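Local atomic coordinates of DNA polymerase sliding clamp (Archaeoglobus fulgidus, PDB entry 1RWZ), a protein that forms a homotrimeric ring through which DNA passes and probably tethers the polymerase and other proteins to DNA as a moving platform during replication. Residues L11-R16 against E226-R231; A135-K140 against F174-T179. All coordinates share one frame; numbering follows the deposited sequence.

Interaction 1: L11-R16 against E226-R231; sequences LKTVTR and ELVGGR
T13 touches L227 and V228 through three of its side-chain atoms. T13 CB begins the contact, lying 3.7 Å from V228 CG2, and the two branched side chains pass each other in opposite directions. At T13 OG1 the same methyl is still the neighbour, with V228 CG2 at 3.8 Å, but the polar need of this hydroxyl is met inside its own helix by a hydrogen bond to the backbone carbonyl of E9, four residues back. That division follows from chi1 of -67°, which sets OG1 beside the backbone N and swings CG2 anti to it, across to the strand end. T13 CG2, the methyl tip, then meets L227 CD1 at 3.7 Å and V228 CG2 at 3.9 Å. Threonine suits this partly exposed helix position because it offers a methyl to the aliphatic partners while its hydroxyl bonds within the helix. The partners belong to a beta hairpin: strand 221-227 ends at L227, and a type I' turn from V228 to R231 leads into strand 232-238. Such a turn needs positive phi at its two middle residues, which G229 and G230 adopt readily. V228 O is gripped from opposite faces of its carbonyl plane, by R231 N at 3.1 Å and by R231 NH1 at 3.0 Å, the latter lying well above that plane though V228 O is close to the plane of the guanidinium. V228, buried, also leans on E9, and L227 reaches on to V204 and D209.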
loop_
_atom_site.group_PDB
_atom_site.type_symbol
_atom_site.label_atom_id
_atom_site.label_comp_id
_atom_site.label_asym_id
_atom_site.label_seq_id
_atom_site.Cartn_x
_atom_site.Cartn_y
_atom_site.Cartn_z
ATOM N N LEU A 11 -14.415 -13.617 11.950
ATOM C CA LEU A 11 -13.347 -14.554 12.295
ATOM C C LEU A 11 -11.968 -13.888 12.237
ATOM O O LEU A 11 -11.142 -14.064 13.136
ATOM C CB LEU A 11 -13.377 -15.767 11.358
ATOM C CG LEU A 11 -12.295 -16.836 11.585
ATOM C CD1 LEU A 11 -12.301 -17.292 13.033
ATOM C CD2 LEU A 11 -12.547 -18.016 10.671
ATOM N N LYS A 12 -11.726 -13.117 11.185
ATOM C CA LYS A 12 -10.434 -12.452 11.010
ATOM C C LYS A 12 -10.118 -11.474 12.137
ATOM O O LYS A 12 -9.001 -11.448 12.667
ATOM C CB LYS A 12 -10.405 -11.720 9.661
ATOM C CG LYS A 12 -10.485 -12.661 8.450
ATOM C CD LYS A 12 -10.822 -11.922 7.150
ATOM C CE LYS A 12 -9.703 -10.996 6.681
ATOM N NZ LYS A 12 -8.512 -11.749 6.191
ATOM N N THR A 13 -11.109 -10.677 12.512
ATOM C CA THR A 13 -10.916 -9.684 13.558
ATOM C C THR A 13 -10.687 -10.281 14.941
ATOM O O THR A 13 -9.785 -9.844 15.661
ATOM C CB THR A 13 -12.109 -8.703 13.594
ATOM O OG1 THR A 13 -12.109 -7.934 12.386
ATOM C CG2 THR A 13 -12.000 -7.754 14.783
ATOM N N VAL A 14 -11.480 -11.280 15.312
ATOM C CA VAL A 14 -11.328 -11.903 16.622
ATOM C C VAL A 14 -10.032 -12.714 16.690
ATOM O O VAL A 14 -9.376 -12.776 17.732
ATOM C CB VAL A 14 -12.535 -12.802 16.944
ATOM C CG1 VAL A 14 -12.287 -13.581 18.218
ATOM C CG2 VAL A 14 -13.786 -11.931 17.109
ATOM N N THR A 15 -9.662 -13.330 15.574
ATOM C CA THR A 15 -8.428 -14.107 15.528
ATOM C C THR A 15 -7.253 -13.153 15.707
ATOM O O THR A 15 -6.327 -13.424 16.478
ATOM C CB THR A 15 -8.298 -14.858 14.177
ATOM O OG1 THR A 15 -9.319 -15.861 14.097
ATOM C CG2 THR A 15 -6.934 -15.533 14.060
ATOM N N ARG A 16 -7.297 -12.026 15.008
ATOM C CA ARG A 16 -6.227 -11.040 15.107
ATOM C C ARG A 16 -6.122 -10.464 16.519
ATOM O O ARG A 16 -5.019 -10.221 17.014
ATOM C CB ARG A 16 -6.449 -9.898 14.115
ATOM C CG ARG A 16 -5.352 -8.840 14.156
ATOM C CD ARG A 16 -5.529 -7.797 13.071
ATOM N NE ARG A 16 -4.455 -6.806 13.091
ATOM C CZ ARG A 16 -4.346 -5.807 12.221
ATOM N NH1 ARG A 16 -5.250 -5.665 11.259
ATOM N NH2 ARG A 16 -3.333 -4.954 12.306
ATOM N N GLU A 226 -16.346 -3.001 20.818
ATOM C CA GLU A 226 -17.454 -3.732 20.208
ATOM C C GLU A 226 -17.126 -3.598 18.729
ATOM O O GLU A 226 -17.158 -2.502 18.164
ATOM C CB GLU A 226 -18.795 -3.100 20.591
ATOM C CG GLU A 226 -19.049 -3.261 22.084
ATOM C CD GLU A 226 -20.383 -2.721 22.543
ATOM O OE1 GLU A 226 -21.417 -3.373 22.292
ATOM O OE2 GLU A 226 -20.391 -1.639 23.160
ATOM N N LEU A 227 -16.779 -4.726 18.120
ATOM C CA LEU A 227 -16.323 -4.757 16.732
ATOM C C LEU A 227 -17.176 -5.529 15.737
ATOM O O LEU A 227 -18.056 -6.295 16.110
ATOM C CB LEU A 227 -14.913 -5.356 16.699
ATOM C CG LEU A 227 -13.922 -4.813 17.733
ATOM C CD1 LEU A 227 -12.633 -5.645 17.705
ATOM C CD2 LEU A 227 -13.631 -3.358 17.431
ATOM N N VAL A 228 -16.859 -5.329 14.458
ATOM C CA VAL A 228 -17.535 -6.001 13.351
ATOM C C VAL A 228 -19.048 -5.811 13.389
ATOM O O VAL A 228 -19.811 -6.771 13.507
ATOM C CB VAL A 228 -17.200 -7.513 13.345
ATOM C CG1 VAL A 228 -17.636 -8.144 12.025
ATOM C CG2 VAL A 228 -15.695 -7.707 13.546
ATOM N N GLY A 229 -19.477 -4.559 13.271
ATOM C CA GLY A 229 -20.901 -4.278 13.305
ATOM C C GLY A 229 -21.505 -4.612 14.657
ATOM O O GLY A 229 -22.694 -4.913 14.763
ATOM N N GLY A 230 -20.683 -4.559 15.700
ATOM C CA GLY A 230 -21.169 -4.861 17.033
ATOM C C GLY A 230 -21.407 -6.342 17.272
ATOM O O GLY A 230 -22.088 -6.721 18.229
ATOM N N ARG A 231 -20.843 -7.187 16.416
ATOM C CA ARG A 231 -21.017 -8.629 16.557
ATOM C C ARG A 231 -20.115 -9.240 17.624
ATOM O O ARG A 231 -20.461 -10.254 18.238
ATOM C CB ARG A 231 -20.736 -9.337 15.231
ATOM C CG ARG A 231 -21.740 -9.069 14.109
ATOM C CD ARG A 231 -21.389 -9.960 12.925
ATOM N NE ARG A 231 -22.231 -9.782 11.741
ATOM C CZ ARG A 231 -22.208 -8.718 10.942
ATOM N NH1 ARG A 231 -21.393 -7.698 11.190
ATOM N NH2 ARG A 231 -22.974 -8.695 9.860
#

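Interaction 2: A135-K140 against F174-T179; sequences AGEFKK and FHMTET
E137 meets the ring of F174 at its edge, not over a face. E137 OE2 lies near the ring plane, 3.6 Å from F174 CE1, and the carboxylate and ring planes are turned 51° against each other. An aromatic rim carries slightly positive C-H groups, so an acid arriving from this side is consistent with a weak favourable attraction, whereas the face would be electron-rich. The side chain gets there by a bend: CG stands anti to the backbone N, and chi2 of 65° folds the carboxylate round to the ring rim. E137 CG packs as well, 3.9 Å from F174 CE1 and 4.0 Å from F174 CZ. M176, two residues along the strand and on the same side of it, adds its thioether, with M176 SD 4.2 Å from E137 CG. Glutamate fits this partly exposed place because its methylenes can lie against buried nonpolar groups while its charge stays at their margin; phenylalanine and methionine supply the buried surface. No hydrogen bond crosses the contact. On helix 135-146, the next residue, F138, turns instead to strand 210-215 and to M133 and I163. F174 also packs on M133 and I163, and its strand 170-176, an outermost strand within its own chain, pairs antiparallel with a strand of a neighbouring subunit. S103 of that neighbouring subunit packs on E137, F174 and M176; the helix start thus sits against the seam where the sheet continues from one subunit to the next.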
loop_
_atom_site.group_PDB
_atom_site.type_symbol
_atom_site.label_atom_id
_atom_site.label_comp_id
_atom_site.label_asym_id
_atom_site.label_seq_id
_atom_site.Cartn_x
_atom_site.Cartn_y
_atom_site.Cartn_z
ATOM N N ALA A 135 -14.113 4.183 18.761
ATOM C CA ALA A 135 -12.809 3.523 18.811
ATOM C C ALA A 135 -11.806 4.143 17.840
ATOM O O ALA A 135 -10.603 4.160 18.109
ATOM C CB ALA A 135 -12.967 2.038 18.521
ATOM N N GLY A 136 -12.304 4.652 16.715
ATOM C CA GLY A 136 -11.424 5.267 15.735
ATOM C C GLY A 136 -10.799 6.541 16.263
ATOM O O GLY A 136 -9.631 6.837 15.990
ATOM N N GLU A 137 -11.581 7.305 17.019
ATOM C CA GLU A 137 -11.109 8.550 17.604
ATOM C C GLU A 137 -10.041 8.231 18.651
ATOM O O GLU A 137 -9.022 8.920 18.746
ATOM C CB GLU A 137 -12.272 9.296 18.256
ATOM C CG GLU A 137 -11.915 10.653 18.832
ATOM C CD GLU A 137 -11.493 11.665 17.774
ATOM O OE1 GLU A 137 -11.532 11.343 16.566
ATOM O OE2 GLU A 137 -11.124 12.792 18.155
ATOM N N PHE A 138 -10.286 7.181 19.430
ATOM C CA PHE A 138 -9.343 6.749 20.464
ATOM C C PHE A 138 -8.044 6.323 19.783
ATOM O O PHE A 138 -6.949 6.701 20.206
ATOM C CB PHE A 138 -9.935 5.568 21.241
ATOM C CG PHE A 138 -9.013 4.995 22.288
ATOM C CD1 PHE A 138 -8.814 5.650 23.499
ATOM C CD2 PHE A 138 -8.368 3.783 22.068
ATOM C CE1 PHE A 138 -7.982 5.096 24.483
ATOM C CE2 PHE A 138 -7.535 3.222 23.044
ATOM C CZ PHE A 138 -7.344 3.882 24.251
ATOM N N LYS A 139 -8.181 5.546 18.713
ATOM C CA LYS A 139 -7.040 5.053 17.952
ATOM C C LYS A 139 -6.171 6.213 17.470
ATOM O O LYS A 139 -4.944 6.138 17.517
ATOM C CB LYS A 139 -7.540 4.221 16.766
ATOM C CG LYS A 139 -6.465 3.550 15.924
ATOM C CD LYS A 139 -7.101 2.539 14.978
ATOM C CE LYS A 139 -6.066 1.819 14.126
ATOM N NZ LYS A 139 -6.674 0.677 13.379
ATOM N N LYS A 140 -6.808 7.285 17.008
ATOM C CA LYS A 140 -6.083 8.457 16.530
ATOM C C LYS A 140 -5.355 9.147 17.679
ATOM O O LYS A 140 -4.239 9.644 17.510
ATOM C CB LYS A 140 -7.046 9.445 15.865
ATOM C CG LYS A 140 -7.597 8.977 14.529
ATOM C CD LYS A 140 -8.699 9.920 14.052
ATOM C CE LYS A 140 -9.267 9.493 12.709
ATOM N NZ LYS A 140 -8.255 9.610 11.621
ATOM N N PHE A 174 -5.093 15.030 24.388
ATOM C CA PHE A 174 -6.325 14.702 23.684
ATOM C C PHE A 174 -7.371 14.925 24.766
ATOM O O PHE A 174 -7.220 14.430 25.883
ATOM C CB PHE A 174 -6.331 13.235 23.253
ATOM C CG PHE A 174 -7.697 12.711 22.901
ATOM C CD1 PHE A 174 -8.250 12.948 21.646
ATOM C CD2 PHE A 174 -8.440 12.000 23.839
ATOM C CE1 PHE A 174 -9.529 12.481 21.331
ATOM C CE2 PHE A 174 -9.721 11.531 23.536
ATOM C CZ PHE A 174 -10.263 11.773 22.280
ATOM N N HIS A 175 -8.422 15.676 24.460
ATOM C CA HIS A 175 -9.436 15.940 25.462
ATOM C C HIS A 175 -10.831 16.027 24.871
ATOM O O HIS A 175 -11.048 16.681 23.849
ATOM C CB HIS A 175 -9.120 17.246 26.196
ATOM C CG HIS A 175 -10.175 17.666 27.173
ATOM N ND1 HIS A 175 -10.495 18.987 27.397
ATOM C CD2 HIS A 175 -10.975 16.942 27.990
ATOM C CE1 HIS A 175 -11.448 19.058 28.309
ATOM N NE2 HIS A 175 -11.757 17.831 28.685
ATOM N N MET A 176 -11.765 15.346 25.521
ATOM C CA MET A 176 -13.161 15.362 25.112
ATOM C C MET A 176 -14.021 15.597 26.339
ATOM O O MET A 176 -13.850 14.941 27.367
ATOM C CB MET A 176 -13.553 14.044 24.447
ATOM C CG MET A 176 -13.141 13.955 22.988
ATOM S SD MET A 176 -13.743 12.447 22.221
ATOM C CE MET A 176 -15.434 12.832 21.999
ATOM N N THR A 177 -14.940 16.549 26.234
ATOM C CA THR A 177 -15.834 16.870 27.335
ATOM C C THR A 177 -17.004 15.898 27.346
ATOM O O THR A 177 -17.201 15.132 26.407
ATOM C CB THR A 177 -16.410 18.290 27.194
ATOM O OG1 THR A 177 -17.120 18.384 25.955
ATOM C CG2 THR A 177 -15.298 19.325 27.219
ATOM N N GLU A 178 -17.786 15.940 28.417
ATOM C CA GLU A 178 -18.942 15.066 28.543
ATOM C C GLU A 178 -19.872 15.165 27.334
ATOM O O GLU A 178 -20.346 14.149 26.822
ATOM C CB GLU A 178 -19.709 15.405 29.821
ATOM C CG GLU A 178 -21.087 14.775 29.905
ATOM C CD GLU A 178 -21.760 15.043 31.233
ATOM O OE1 GLU A 178 -21.528 16.129 31.807
ATOM O OE2 GLU A 178 -22.529 14.175 31.698
ATOM N N THR A 179 -20.125 16.383 26.866
ATOM C CA THR A 179 -21.023 16.558 25.728
ATOM C C THR A 179 -20.481 15.946 24.438
ATOM O O THR A 179 -21.249 15.535 23.570
ATOM C CB THR A 179 -21.353 18.056 25.486
ATOM O OG1 THR A 179 -22.459 18.156 24.579
ATOM C CG2 THR A 179 -20.165 18.786 24.887
#

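Both contacts are buried: each sets one partly exposed helix residue of mixed character against two buried side chains on or just beyond a strand, without a hydrogen bond between the segments. They differ in place. The centre of interaction 1 lies about 9 Å from the centre of the chain, that of interaction 2 about 18 Å. Interaction 1, inside the chain, joins a helix of the N-terminal domain to a hairpin of the C-terminal domain, and its chemistry is mainly aliphatic. Interaction 2 stays within the C-terminal domain, towards the subunit boundary, and combines a charged group, an aromatic ring and a sulfur. They share no helix or strand; strand 129-134, leading into helix 135-146, lies in the same sheet as strand 221-227.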